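Local coordinates for protein NAD(+) phosphorylase MbcT (Mycobacterium tuberculosis, PDB 6FKG) that degrades NAD(+) by phosphorolysis, acting as the toxin of a type II toxin-antitoxin system that kills the cell unless its antitoxin neutralises it, at residues A135-V143 with V155-Q166. Sequence-based numbering, arbitrary orientation.
Sequences AWFLHMQGV and VTAYEQRTRPGQ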
loop_
_atom_site.group_PDB
_atom_site.type_symbol
_atom_site.label_atom_id
_atom_site.label_comp_id
_atom_site.label_asym_id
_atom_site.label_seq_id
_atom_site.Cartn_x
_atom_site.Cartn_y
_atom_site.Cartn_z
ATOM N N ALA B 135 12.590 27.622 -20.244
ATOM C CA ALA B 135 12.871 29.045 -20.442
ATOM C C ALA B 135 12.957 29.738 -19.088
ATOM O O ALA B 135 13.857 30.554 -18.850
ATOM C CB ALA B 135 11.800 29.710 -21.318
ATOM N N TRP B 136 12.019 29.405 -18.204
ATOM C CA TRP B 136 12.015 29.960 -16.852
ATOM C C TRP B 136 13.246 29.521 -16.078
ATOM O O TRP B 136 13.867 30.308 -15.350
ATOM C CB TRP B 136 10.760 29.531 -16.102
ATOM C CG TRP B 136 10.861 29.746 -14.604
ATOM C CD1 TRP B 136 10.649 30.919 -13.925
ATOM C CD2 TRP B 136 11.202 28.763 -13.616
ATOM N NE1 TRP B 136 10.838 30.720 -12.564
ATOM C CE2 TRP B 136 11.169 29.404 -12.355
ATOM C CE3 TRP B 136 11.512 27.394 -13.673
ATOM C CZ2 TRP B 136 11.438 28.725 -11.163
ATOM C CZ3 TRP B 136 11.786 26.720 -12.483
ATOM C CH2 TRP B 136 11.742 27.386 -11.247
ATOM N N PHE B 137 13.595 28.253 -16.242
ATOM C CA PHE B 137 14.761 27.691 -15.580
ATOM C C PHE B 137 16.036 28.439 -15.980
ATOM O O PHE B 137 16.922 28.640 -15.151
ATOM C CB PHE B 137 14.880 26.203 -15.908
ATOM C CG PHE B 137 16.054 25.540 -15.262
ATOM C CD1 PHE B 137 16.008 25.183 -13.927
ATOM C CD2 PHE B 137 17.208 25.284 -15.986
ATOM C CE1 PHE B 137 17.092 24.577 -13.319
ATOM C CE2 PHE B 137 18.294 24.685 -15.386
ATOM C CZ PHE B 137 18.234 24.329 -14.049
ATOM N N LEU B 138 16.106 28.871 -17.239
ATOM C CA LEU B 138 17.254 29.610 -17.775
ATOM C C LEU B 138 17.197 31.111 -17.483
ATOM O O LEU B 138 17.995 31.881 -18.013
ATOM C CB LEU B 138 17.364 29.398 -19.291
ATOM C CG LEU B 138 17.693 27.960 -19.686
ATOM C CD1 LEU B 138 17.503 27.748 -21.191
ATOM C CD2 LEU B 138 19.118 27.621 -19.256
ATOM N N HIS B 139 16.244 31.505 -16.643
ATOM C CA HIS B 139 16.058 32.884 -16.210
ATOM C C HIS B 139 15.627 33.812 -17.335
ATOM O O HIS B 139 15.880 35.007 -17.287
ATOM C CB HIS B 139 17.336 33.419 -15.541
ATOM C CG HIS B 139 17.553 32.877 -14.167
ATOM N ND1 HIS B 139 17.916 31.567 -13.933
ATOM C CD2 HIS B 139 17.436 33.460 -12.950
ATOM C CE1 HIS B 139 18.019 31.368 -12.631
ATOM N NE2 HIS B 139 17.736 32.501 -12.012
ATOM N N MET B 140 14.973 33.264 -18.352
ATOM C CA MET B 140 14.376 34.106 -19.375
ATOM C C MET B 140 13.126 34.742 -18.783
ATOM O O MET B 140 12.512 34.170 -17.895
ATOM C CB MET B 140 14.039 33.295 -20.625
ATOM C CG MET B 140 15.252 32.710 -21.286
ATOM S SD MET B 140 14.852 31.686 -22.701
ATOM C CE MET B 140 16.504 31.411 -23.382
ATOM N N GLN B 141 12.754 35.920 -19.270
ATOM C CA GLN B 141 11.661 36.655 -18.659
ATOM C C GLN B 141 10.306 36.181 -19.179
ATOM O O GLN B 141 9.269 36.444 -18.574
ATOM C CB GLN B 141 11.835 38.152 -18.899
ATOM C CG GLN B 141 13.012 38.744 -18.137
ATOM C CD GLN B 141 13.047 40.245 -18.225
ATOM O OE1 GLN B 141 12.988 40.813 -19.314
ATOM N NE2 GLN B 141 13.141 40.903 -17.078
ATOM N N GLY B 142 10.312 35.448 -20.287
ATOM C CA GLY B 142 9.066 34.896 -20.770
ATOM C C GLY B 142 9.204 34.219 -22.109
ATOM O O GLY B 142 10.310 34.009 -22.609
ATOM N N VAL B 143 8.065 33.873 -22.696
ATOM C CA VAL B 143 8.067 33.189 -23.978
ATOM C C VAL B 143 7.046 33.861 -24.894
ATOM O O VAL B 143 5.904 34.106 -24.491
ATOM C CB VAL B 143 7.727 31.691 -23.836
ATOM C CG1 VAL B 143 7.862 30.983 -25.196
ATOM C CG2 VAL B 143 8.637 31.011 -22.770
ATOM N N VAL B 155 4.543 35.499 -19.343
ATOM C CA VAL B 155 5.537 36.160 -18.503
ATOM C C VAL B 155 5.740 35.345 -17.229
ATOM O O VAL B 155 4.803 35.120 -16.479
ATOM C CB VAL B 155 5.115 37.602 -18.142
ATOM C CG1 VAL B 155 6.212 38.285 -17.336
ATOM C CG2 VAL B 155 4.821 38.390 -19.404
ATOM N N THR B 156 6.966 34.906 -16.985
ATOM C CA THR B 156 7.198 33.898 -15.952
ATOM C C THR B 156 7.939 34.497 -14.769
ATOM O O THR B 156 8.986 35.125 -14.944
ATOM C CB THR B 156 7.981 32.682 -16.517
ATOM O OG1 THR B 156 9.168 33.132 -17.175
ATOM C CG2 THR B 156 7.141 31.927 -17.547
ATOM N N ALA B 157 7.372 34.311 -13.571
ATOM C CA ALA B 157 7.946 34.829 -12.326
ATOM C C ALA B 157 8.276 36.320 -12.460
ATOM O O ALA B 157 9.383 36.767 -12.144
ATOM C CB ALA B 157 9.178 34.037 -11.944
ATOM N N TYR B 158 7.287 37.059 -12.953
ATOM C CA TYR B 158 7.345 38.491 -13.190
ATOM C C TYR B 158 7.991 39.263 -12.047
ATOM O O TYR B 158 8.911 40.061 -12.256
ATOM C CB TYR B 158 5.915 38.995 -13.440
ATOM C CG TYR B 158 5.688 40.454 -13.184
ATOM C CD1 TYR B 158 4.746 40.872 -12.246
ATOM C CD2 TYR B 158 6.403 41.423 -13.884
ATOM C CE1 TYR B 158 4.534 42.223 -12.004
ATOM C CE2 TYR B 158 6.196 42.771 -13.653
ATOM C CZ TYR B 158 5.262 43.169 -12.716
ATOM O OH TYR B 158 5.061 44.517 -12.493
ATOM N N GLU B 159 7.506 39.002 -10.839
ATOM C CA GLU B 159 7.897 39.751 -9.649
ATOM C C GLU B 159 9.403 39.701 -9.375
ATOM O O GLU B 159 10.011 40.723 -9.054
ATOM C CB GLU B 159 7.114 39.229 -8.434
ATOM C CG GLU B 159 5.579 39.379 -8.537
ATOM C CD GLU B 159 4.880 38.260 -9.337
ATOM O OE1 GLU B 159 5.554 37.476 -10.039
ATOM O OE2 GLU B 159 3.635 38.166 -9.251
ATOM N N GLN B 160 9.996 38.519 -9.524
ATOM C CA GLN B 160 11.417 38.306 -9.237
ATOM C C GLN B 160 12.323 38.655 -10.405
ATOM O O GLN B 160 13.496 38.971 -10.214
ATOM C CB GLN B 160 11.687 36.846 -8.848
ATOM C CG GLN B 160 11.340 36.498 -7.423
ATOM C CD GLN B 160 9.853 36.413 -7.220
ATOM O OE1 GLN B 160 9.138 35.826 -8.034
ATOM N NE2 GLN B 160 9.371 37.010 -6.139
ATOM N N ARG B 161 11.782 38.586 -11.615
ATOM C CA ARG B 161 12.628 38.587 -12.799
ATOM C C ARG B 161 12.579 39.846 -13.644
ATOM O O ARG B 161 13.320 39.956 -14.617
ATOM C CB ARG B 161 12.269 37.399 -13.667
ATOM C CG ARG B 161 12.279 36.136 -12.889
ATOM C CD ARG B 161 12.943 35.065 -13.666
ATOM N NE ARG B 161 13.482 34.031 -12.796
ATOM C CZ ARG B 161 13.668 32.787 -13.203
ATOM N NH1 ARG B 161 13.340 32.483 -14.445
ATOM N NH2 ARG B 161 14.164 31.866 -12.383
ATOM N N THR B 162 11.718 40.790 -13.283
ATOM C CA THR B 162 11.594 41.999 -14.077
ATOM C C THR B 162 12.053 43.243 -13.323
ATOM O O THR B 162 11.854 43.388 -12.117
ATOM C CB THR B 162 10.145 42.211 -14.576
ATOM O OG1 THR B 162 9.292 42.517 -13.467
ATOM C CG2 THR B 162 9.631 40.967 -15.319
ATOM N N ARG B 163 12.704 44.127 -14.063
ATOM C CA ARG B 163 13.078 45.428 -13.561
ATOM C C ARG B 163 11.838 46.311 -13.518
ATOM O O ARG B 163 10.879 46.062 -14.256
ATOM C CB ARG B 163 14.175 46.024 -14.444
ATOM C CG ARG B 163 15.295 45.034 -14.714
ATOM C CD ARG B 163 16.339 45.584 -15.674
ATOM N NE ARG B 163 15.813 45.738 -17.030
ATOM C CZ ARG B 163 15.682 44.742 -17.903
ATOM N NH1 ARG B 163 16.032 43.509 -17.564
ATOM N NH2 ARG B 163 15.194 44.980 -19.115
ATOM N N PRO B 164 11.834 47.317 -12.624
ATOM C CA PRO B 164 10.711 48.251 -12.477
ATOM C C PRO B 164 10.167 48.763 -13.807
ATOM O O PRO B 164 10.926 49.268 -14.640
ATOM C CB PRO B 164 11.316 49.412 -11.666
ATOM C CG PRO B 164 12.755 49.034 -11.390
ATOM C CD PRO B 164 12.868 47.565 -11.606
ATOM N N GLY B 165 8.863 48.606 -14.005
ATOM C CA GLY B 165 8.189 49.183 -15.151
ATOM C C GLY B 165 8.292 48.424 -16.461
ATOM O O GLY B 165 7.912 48.959 -17.501
ATOM N N GLN B 166 8.808 47.196 -16.423
ATOM C CA GLN B 166 8.836 46.343 -17.613
ATOM C C GLN B 166 7.420 45.913 -17.968
ATOM O O GLN B 166 7.078 45.751 -19.140
ATOM C CB GLN B 166 9.724 45.116 -17.399
ATOM C CG GLN B 166 11.207 45.395 -17.569
ATOM C CD GLN B 166 12.004 44.135 -17.847
ATOM O OE1 GLN B 166 12.492 43.486 -16.923
ATOM N NE2 GLN B 166 12.138 43.781 -19.123
HETATM O O HOH W 1 9.618 37.423 -16.053
#
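Arg161, in the short helix that follows strand 150-156, reaches back to Trp136 and His139 across the open end of the antiparallel hairpin 142-147/150-156, and illustrates how an arginine can close off a helix terminus. Helix 126-137 ends in a Schellman motif with His139, at positive phi, as its C-prime residue. Thr156 N donates to Gln141 O beside the bridge of Gly142 with Val155, and a water spans Gln141 O and Thr156 O.

Gln141 is followed outward from CB. Its chi1 of -69° sets CG beside the backbone N, 3.7 Å from Arg161 O; beyond CG the extended chain carries the amide to Gln166. There the two amides pair: OE1 accepts from Gln166 NE2, while NE2 donates to Gln166 OE1 at 2.7 Å and, nearly straight, to Arg161 O at 2.6 Å. OE1 also receives Ala100 N of strand 89-103, so both ends of this buried amide are satisfied and its rotation is fixed.

The Arg161 guanidinium is sandwiched between Trp136 and His139, tilted 12° and 15° from their rings. From Rv1990c (MbcA), Tyr60 meets the indole. Arg161 NH1 donates to Trp136 O, although their modelled separation of 2.4 Å is doubtful as a length.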